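PDB 3P43: putative uncharacterized protein from Methanosarcina barkeri str. Fusaro, which probably acts as a manganese-dependent 3'-phosphoesterase of the LigD DNA repair superfamily, cleaning up the 3' ends of damaged or broken DNA. Local coordinates for residues Phe46-Asp51 / Ile118-Glu123; Ala84-Glu89 / Gly98-Trp103; Glu114-Val119 / Val132-Lys137. All coordinates share one frame; numbering follows the deposited sequence.

Contact 1. Residues Phe46-Asp51 / Ile118-Glu123; sequences FRLEMD and IVVSLE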
# COMPACT_ATOMS: atom_id res chain seq x y z
N PHE A 46 0.53 -0.59 -2.42
CA PHE A 46 0.65 -0.86 -1.00
C PHE A 46 -0.69 -1.41 -0.49
O PHE A 46 -1.72 -0.76 -0.65
CB PHE A 46 1.02 0.43 -0.25
CG PHE A 46 1.08 0.26 1.23
CD1 PHE A 46 2.15 -0.37 1.83
CD2 PHE A 46 0.05 0.73 2.03
CE1 PHE A 46 2.20 -0.53 3.19
CE2 PHE A 46 0.10 0.57 3.40
CZ PHE A 46 1.18 -0.06 3.98
N ARG A 47 -0.66 -2.60 0.10
CA ARG A 47 -1.89 -3.28 0.49
C ARG A 47 -1.88 -3.74 1.94
O ARG A 47 -0.90 -4.31 2.41
CB ARG A 47 -2.13 -4.50 -0.40
CG ARG A 47 -2.02 -4.24 -1.89
CD ARG A 47 -2.42 -5.49 -2.66
NE ARG A 47 -1.89 -5.47 -4.01
CZ ARG A 47 -2.44 -4.78 -5.00
NH1 ARG A 47 -3.53 -4.05 -4.78
NH2 ARG A 47 -1.89 -4.81 -6.21
N LEU A 48 -2.98 -3.49 2.63
CA LEU A 48 -3.15 -3.91 4.02
C LEU A 48 -4.32 -4.86 4.13
O LEU A 48 -5.41 -4.59 3.60
CB LEU A 48 -3.43 -2.69 4.92
CG LEU A 48 -2.32 -1.68 5.16
CD1 LEU A 48 -2.89 -0.46 5.88
CD2 LEU A 48 -1.18 -2.29 5.97
N GLU A 49 -4.12 -5.98 4.82
CA GLU A 49 -5.21 -6.91 5.05
C GLU A 49 -6.16 -6.33 6.10
O GLU A 49 -5.77 -6.12 7.24
CB GLU A 49 -4.72 -8.28 5.51
CG GLU A 49 -5.86 -9.21 5.90
CD GLU A 49 -5.39 -10.57 6.38
OE1 GLU A 49 -4.21 -10.90 6.16
OE2 GLU A 49 -6.21 -11.30 6.98
N MET A 50 -7.38 -6.06 5.67
CA MET A 50 -8.45 -5.63 6.55
C MET A 50 -9.70 -6.41 6.17
O MET A 50 -10.01 -6.54 4.99
CB MET A 50 -8.73 -4.14 6.36
CG MET A 50 -7.51 -3.25 6.43
SD MET A 50 -7.39 -2.37 8.00
CE MET A 50 -5.96 -1.34 7.72
N ASP A 51 -10.42 -6.91 7.16
CA ASP A 51 -11.71 -7.55 6.93
C ASP A 51 -11.66 -8.59 5.82
O ASP A 51 -12.58 -8.67 5.00
CB ASP A 51 -12.77 -6.49 6.62
CG ASP A 51 -13.09 -5.62 7.82
OD1 ASP A 51 -13.64 -6.14 8.82
OD2 ASP A 51 -12.80 -4.40 7.77
N ILE A 118 -5.21 6.08 9.04
CA ILE A 118 -4.80 4.72 9.35
C ILE A 118 -3.37 4.74 9.86
O ILE A 118 -2.48 5.33 9.24
CB ILE A 118 -4.92 3.80 8.13
CG1 ILE A 118 -6.38 3.73 7.67
CG2 ILE A 118 -4.39 2.41 8.45
CD1 ILE A 118 -6.64 2.83 6.48
N VAL A 119 -3.15 4.11 11.01
CA VAL A 119 -1.82 4.01 11.59
C VAL A 119 -1.52 2.54 11.87
O VAL A 119 -2.30 1.86 12.53
CB VAL A 119 -1.70 4.80 12.89
CG1 VAL A 119 -0.25 4.79 13.39
CG2 VAL A 119 -2.19 6.23 12.70
N VAL A 120 -0.40 2.06 11.36
CA VAL A 120 -0.06 0.64 11.48
C VAL A 120 1.41 0.43 11.83
O VAL A 120 2.27 1.23 11.46
CB VAL A 120 -0.35 -0.11 10.17
CG1 VAL A 120 -1.82 -0.05 9.85
CG2 VAL A 120 0.47 0.49 9.02
N SER A 121 1.71 -0.64 12.55
CA SER A 121 3.09 -1.01 12.79
C SER A 121 3.47 -2.16 11.86
O SER A 121 2.95 -3.27 11.98
CB SER A 121 3.31 -1.41 14.24
OG SER A 121 4.66 -1.73 14.47
N LEU A 122 4.37 -1.89 10.92
CA LEU A 122 4.74 -2.87 9.91
C LEU A 122 5.94 -3.72 10.31
O LEU A 122 6.89 -3.24 10.92
CB LEU A 122 5.04 -2.17 8.58
CG LEU A 122 3.96 -1.27 7.99
CD1 LEU A 122 4.40 -0.78 6.62
CD2 LEU A 122 2.65 -2.00 7.89
N GLU A 123 5.89 -5.00 9.94
CA GLU A 123 7.01 -5.90 10.18
C GLU A 123 7.43 -6.58 8.88
O GLU A 123 7.11 -7.75 8.65
CB GLU A 123 6.64 -6.94 11.24
CG GLU A 123 7.79 -7.85 11.64
CD GLU A 123 9.02 -7.07 12.07
OE1 GLU A 123 8.97 -6.39 13.11
OE2 GLU A 123 10.05 -7.14 11.35

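Contact 2. Residues Ala84-Glu89 / Gly98-Trp103; sequences ADFEGE and GKVEIW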
# COMPACT_ATOMS: atom_id res chain seq x y z
N ALA A 84 -1.82 -11.22 -2.44
CA ALA A 84 -0.59 -10.93 -1.71
C ALA A 84 0.54 -11.87 -2.11
O ALA A 84 1.71 -11.61 -1.84
CB ALA A 84 -0.84 -11.02 -0.21
N ASP A 85 0.18 -12.96 -2.77
CA ASP A 85 1.15 -13.97 -3.18
C ASP A 85 1.49 -13.87 -4.66
O ASP A 85 2.33 -14.62 -5.15
CB ASP A 85 0.59 -15.37 -2.91
CG ASP A 85 0.60 -15.73 -1.44
OD1 ASP A 85 1.46 -15.21 -0.70
OD2 ASP A 85 -0.24 -16.55 -1.02
N PHE A 86 0.85 -12.95 -5.38
CA PHE A 86 1.01 -12.94 -6.83
C PHE A 86 2.19 -12.15 -7.37
O PHE A 86 2.40 -10.99 -7.02
CB PHE A 86 -0.26 -12.52 -7.57
CG PHE A 86 -0.08 -12.56 -9.05
CD1 PHE A 86 -0.15 -13.78 -9.73
CD2 PHE A 86 0.23 -11.42 -9.76
CE1 PHE A 86 0.05 -13.84 -11.09
CE2 PHE A 86 0.43 -11.47 -11.13
CZ PHE A 86 0.34 -12.68 -11.80
N GLU A 87 2.92 -12.79 -8.27
CA GLU A 87 4.12 -12.25 -8.88
C GLU A 87 4.16 -12.83 -10.29
O GLU A 87 4.24 -14.05 -10.46
CB GLU A 87 5.33 -12.71 -8.06
CG GLU A 87 6.66 -12.13 -8.45
CD GLU A 87 7.68 -12.28 -7.33
OE1 GLU A 87 8.26 -13.37 -7.17
OE2 GLU A 87 7.87 -11.30 -6.58
N GLY A 88 4.06 -11.97 -11.29
CA GLY A 88 3.88 -12.40 -12.66
C GLY A 88 3.23 -11.30 -13.48
O GLY A 88 3.26 -10.14 -13.08
N GLU A 89 2.63 -11.65 -14.61
CA GLU A 89 2.09 -10.62 -15.50
C GLU A 89 0.58 -10.71 -15.72
O GLU A 89 0.06 -11.75 -16.12
CB GLU A 89 2.81 -10.62 -16.85
CG GLU A 89 2.29 -9.55 -17.82
CD GLU A 89 3.18 -9.37 -19.04
OE1 GLU A 89 3.18 -10.25 -19.93
OE2 GLU A 89 3.87 -8.33 -19.12
N GLY A 98 -0.32 -5.53 -16.36
CA GLY A 98 1.08 -5.17 -16.22
C GLY A 98 1.90 -6.21 -15.48
O GLY A 98 1.39 -7.28 -15.13
N LYS A 99 3.16 -5.90 -15.25
CA LYS A 99 4.07 -6.79 -14.54
C LYS A 99 4.01 -6.54 -13.04
O LYS A 99 4.08 -5.39 -12.59
CB LYS A 99 5.50 -6.58 -15.04
CG LYS A 99 5.65 -6.81 -16.55
CD LYS A 99 6.96 -6.24 -17.07
CE LYS A 99 7.14 -6.54 -18.55
NZ LYS A 99 7.06 -8.01 -18.80
N VAL A 100 3.89 -7.61 -12.27
CA VAL A 100 3.76 -7.50 -10.82
C VAL A 100 4.87 -8.26 -10.11
O VAL A 100 5.09 -9.44 -10.37
CB VAL A 100 2.40 -8.05 -10.34
CG1 VAL A 100 2.30 -7.98 -8.81
CG2 VAL A 100 1.25 -7.29 -11.00
N GLU A 101 5.56 -7.59 -9.20
CA GLU A 101 6.59 -8.23 -8.39
C GLU A 101 6.44 -7.88 -6.91
O GLU A 101 6.09 -6.75 -6.57
CB GLU A 101 7.99 -7.83 -8.86
CG GLU A 101 9.11 -8.42 -8.00
CD GLU A 101 10.49 -8.19 -8.59
OE1 GLU A 101 11.00 -7.06 -8.45
OE2 GLU A 101 11.06 -9.13 -9.18
N ILE A 102 6.69 -8.84 -6.04
CA ILE A 102 6.63 -8.60 -4.61
C ILE A 102 7.86 -7.82 -4.20
O ILE A 102 8.97 -8.34 -4.27
CB ILE A 102 6.56 -9.89 -3.79
CG1 ILE A 102 5.42 -10.79 -4.26
CG2 ILE A 102 6.38 -9.57 -2.31
CD1 ILE A 102 4.07 -10.36 -3.76
N TRP A 103 7.66 -6.57 -3.79
CA TRP A 103 8.75 -5.71 -3.34
C TRP A 103 9.01 -5.88 -1.84
O TRP A 103 10.16 -5.89 -1.41
CB TRP A 103 8.43 -4.26 -3.64
CG TRP A 103 9.52 -3.29 -3.30
CD1 TRP A 103 10.64 -3.01 -4.04
CD2 TRP A 103 9.59 -2.43 -2.15
NE1 TRP A 103 11.40 -2.05 -3.42
CE2 TRP A 103 10.77 -1.67 -2.26
CE3 TRP A 103 8.77 -2.23 -1.04
CZ2 TRP A 103 11.16 -0.74 -1.30
CZ3 TRP A 103 9.15 -1.30 -0.09
CH2 TRP A 103 10.33 -0.57 -0.22

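Contact 3. Residues Glu114-Val119 / Val132-Lys137; sequences EEREIV and VLIRTK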
# COMPACT_ATOMS: atom_id res chain seq x y z
N GLU A 114 -9.58 5.15 11.18
CA GLU A 114 -10.76 5.98 11.09
C GLU A 114 -10.97 6.28 9.62
O GLU A 114 -10.12 5.95 8.80
CB GLU A 114 -10.58 7.26 11.92
CG GLU A 114 -10.58 7.00 13.42
CD GLU A 114 -10.17 8.22 14.25
OE1 GLU A 114 -9.69 9.22 13.66
OE2 GLU A 114 -10.33 8.16 15.49
N GLU A 115 -12.09 6.90 9.28
CA GLU A 115 -12.40 7.18 7.89
C GLU A 115 -11.22 7.84 7.15
O GLU A 115 -10.88 7.44 6.03
CB GLU A 115 -13.67 8.04 7.79
CG GLU A 115 -14.02 8.53 6.39
CD GLU A 115 -14.46 7.43 5.44
OE1 GLU A 115 -14.49 6.25 5.85
OE2 GLU A 115 -14.78 7.75 4.27
N ARG A 116 -10.59 8.82 7.78
CA ARG A 116 -9.53 9.58 7.13
C ARG A 116 -8.12 9.32 7.66
O ARG A 116 -7.19 10.07 7.36
CB ARG A 116 -9.79 11.08 7.24
CG ARG A 116 -10.83 11.63 6.28
CD ARG A 116 -10.72 13.14 6.19
NE ARG A 116 -10.45 13.73 7.50
CZ ARG A 116 -9.27 14.18 7.90
NH1 ARG A 116 -8.22 14.13 7.08
NH2 ARG A 116 -9.14 14.70 9.11
N GLU A 117 -7.94 8.26 8.43
CA GLU A 117 -6.64 8.02 9.02
C GLU A 117 -6.41 6.56 9.36
O GLU A 117 -7.30 5.89 9.88
CB GLU A 117 -6.43 8.89 10.26
CG GLU A 117 -5.02 8.81 10.85
CD GLU A 117 -4.82 9.72 12.05
OE1 GLU A 117 -5.79 10.39 12.48
OE2 GLU A 117 -3.69 9.77 12.58
N ILE A 118 -5.21 6.08 9.04
CA ILE A 118 -4.80 4.72 9.35
C ILE A 118 -3.37 4.74 9.86
O ILE A 118 -2.48 5.33 9.24
CB ILE A 118 -4.92 3.80 8.13
CG1 ILE A 118 -6.38 3.73 7.67
CG2 ILE A 118 -4.39 2.41 8.45
CD1 ILE A 118 -6.64 2.83 6.48
N VAL A 119 -3.15 4.11 11.01
CA VAL A 119 -1.82 4.01 11.59
C VAL A 119 -1.52 2.54 11.87
O VAL A 119 -2.30 1.86 12.53
CB VAL A 119 -1.70 4.80 12.89
CG1 VAL A 119 -0.25 4.79 13.39
CG2 VAL A 119 -2.19 6.23 12.70
N VAL A 132 1.94 5.84 8.61
CA VAL A 132 0.69 6.59 8.72
C VAL A 132 0.11 6.91 7.35
O VAL A 132 0.83 7.31 6.43
CB VAL A 132 0.90 7.92 9.51
CG1 VAL A 132 -0.43 8.64 9.74
CG2 VAL A 132 1.59 7.65 10.85
N LEU A 133 -1.20 6.71 7.21
CA LEU A 133 -1.94 7.15 6.04
C LEU A 133 -3.01 8.15 6.47
O LEU A 133 -3.87 7.83 7.30
CB LEU A 133 -2.59 5.96 5.33
CG LEU A 133 -1.64 5.00 4.60
CD1 LEU A 133 -2.29 3.66 4.36
CD2 LEU A 133 -1.16 5.61 3.30
N ILE A 134 -2.96 9.36 5.91
CA ILE A 134 -3.94 10.40 6.23
C ILE A 134 -4.61 10.89 4.96
O ILE A 134 -3.93 11.37 4.06
CB ILE A 134 -3.29 11.60 6.94
CG1 ILE A 134 -2.49 11.14 8.16
CG2 ILE A 134 -4.34 12.62 7.37
CD1 ILE A 134 -1.88 12.29 8.94
N ARG A 135 -5.93 10.78 4.89
CA ARG A 135 -6.64 11.19 3.69
C ARG A 135 -6.85 12.69 3.70
O ARG A 135 -7.50 13.22 4.60
CB ARG A 135 -7.98 10.47 3.55
CG ARG A 135 -8.63 10.69 2.19
CD ARG A 135 -9.95 9.95 2.06
NE ARG A 135 -11.02 10.60 2.82
CZ ARG A 135 -12.22 10.06 3.02
NH1 ARG A 135 -12.50 8.86 2.53
NH2 ARG A 135 -13.13 10.72 3.73
N THR A 136 -6.30 13.37 2.70
CA THR A 136 -6.45 14.82 2.59
C THR A 136 -7.93 15.21 2.57
O THR A 136 -8.76 14.49 2.01
CB THR A 136 -5.75 15.37 1.33
OG1 THR A 136 -5.83 16.80 1.33
CG2 THR A 136 -6.39 14.82 0.07
N LYS A 137 -8.25 16.34 3.19
CA LYS A 137 -9.62 16.86 3.17
C LYS A 137 -9.86 17.68 1.91
O LYS A 137 -10.98 18.11 1.64
CB LYS A 137 -9.89 17.76 4.38
CG LYS A 137 -9.72 17.11 5.75
CD LYS A 137 -10.59 17.82 6.78
CE LYS A 137 -9.94 17.88 8.16
NZ LYS A 137 -9.19 19.16 8.38

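Contact 1. Residues Phe46-Asp51 / Ile118-Glu123
L48 sits in the middle of this contact and touches three residues of 118-123. Its CD1 methyl lies equally close to two of them, 4.1 Å from V120 CG1 and 4.1 Å from I118 CG2. L48 and I118 run antiparallel past one another, while V120 lies at a slant to L48. The other L48 methyl meets L122 a little less closely, with CD2 4.3 Å from L122 CD2. M50 reaches the same I118 branch from the far end of its strand. Its chain bends at chi2 (-104°), and the CE methyl meets I118 CG2 tip to tip at 4.1 Å. At the other end F46 offers the edge of its ring, where CE1 is 4.1 Å from L122 CD1, near the ring plane. F46 CG is anti to the backbone N (chi1 176°), which carries the ring out to L122. The two strands belong to opposing walls of a beta barrel. They cross almost at right angles (98°), their axes 10.7 Å apart at the closest approach. No hydrogen bond joins them, and every touching residue is buried and apolar. F32 and W57 from neighbouring strands close in on L48, and the F46 ring meets that of F147. The polar residues of both strands stay out of this packing. R47 is buried on the other face of its strand, hydrogen-bonded to Q35 and S56. E49 and S121 are partly exposed, and E49 OE1 accepts a bond from the backbone N of I31. E123 is exposed to solvent at the end of its strand.

Contact 2. Residues Ala84-Glu89 / Gly98-Trp103
The E87 side chain crosses that of I102 at about a right angle and ends at the I102 backbone. Its OE2 accepts a hydrogen bond from I102 N at 2.8 Å through the anti lone pair, with 159° at the hydrogen. With chi1 at -174° E87 swings its CG away from its own backbone N, and the extended chain reaches across to 98-103. I102 turns its CD1 the other way, to 3.3 Å from A84 O and 3.7 Å from F86 O. With an alanine here, CG1 and CD1 are gone, which is likely to open a gap beside the A84 and F86 carbonyls and leave the E87 carboxylate less closely packed. G88 and E89 begin the first strand of a beta hairpin, 88-90, which pairs with the start of 98-114. G88 and V100 are an antiparallel hydrogen-bonded pair, with V100 N 2.7 Å from G88 O and G88 N 2.9 Å from V100 O. F86 lies nearly perpendicular to V100, with F86 CE2 4.0 Å from V100 CB. G88 has no side chain to compete with this ring. On the other face E89 and K99 pass at a slant, and their salt bridge runs 3.2 Å from K99 NZ to E89 OE2. NZ comes from above the carboxylate plane. E101 turns to R36 in a salt bridge. The V100 side chain is about 7 Å from the manganese ion, which H37, H43 and D45 bind.

Contact 3. Residues Glu114-Val119 / Val132-Lys137
R116 NH1 gives the shortest polar bond of the contact, 2.7 Å to R135 O. The oxygen lies in the guanidinium plane, at its edge. A bend at chi3 (-40°) brings the R116 group round to this carbonyl. K137 packs over one face of the same guanidinium, its CG 3.5 Å above the plane. The two positive ends are close, with R116 NH2 4.5 Å from K137 NZ, so some repulsion is likely. R135 in turn stands roughly square to R116 and brings its guanidinium obliquely against R116 CG. Its NH1 forms a salt bridge to E115 OE2 at 3.1 Å, while the NH2 bond to that oxygen is weak. The carboxylate and guanidinium planes stand 83° apart. These residues lie at one end of the hairpin formed by strands 117-123 and 130-135. A type I turn from E114 to E117 leads into it from strand 98-114. I118 and L133 form an antiparallel hydrogen-bonded pair, with 2.8 Å from I118 N to L133 O and 2.8 Å from L133 N to I118 O. Their side chains share one face, where W57 touches both. V119 and V132 meet on the other face through V119 CG2 and V132 CG1, 4.2 Å apart.

How the contacts relate
Contact 1 is the buried core contact. Contact 2 lies at the surface, and contact 3 is partly buried. Contacts 1 and 3 share strand 117-123 and residues I118 and V119. They touch where F46 CE2 comes 4.0 Å from L133 CD1. Contact 1 joins opposing barrel walls through apolar packing alone. Contacts 2 and 3 pair neighbouring strands with backbone bonds. Both add charged side-chain bonds: a surface salt bridge in contact 2, and an arginine-glutamate group where the strands of contact 3 begin and end. Contacts 2 and 3 lie on opposite sides of the chain centre, about 26 Å between their centres. The same sheet runs through all three, since strands 98-114 and 117-123 are neighbours in it.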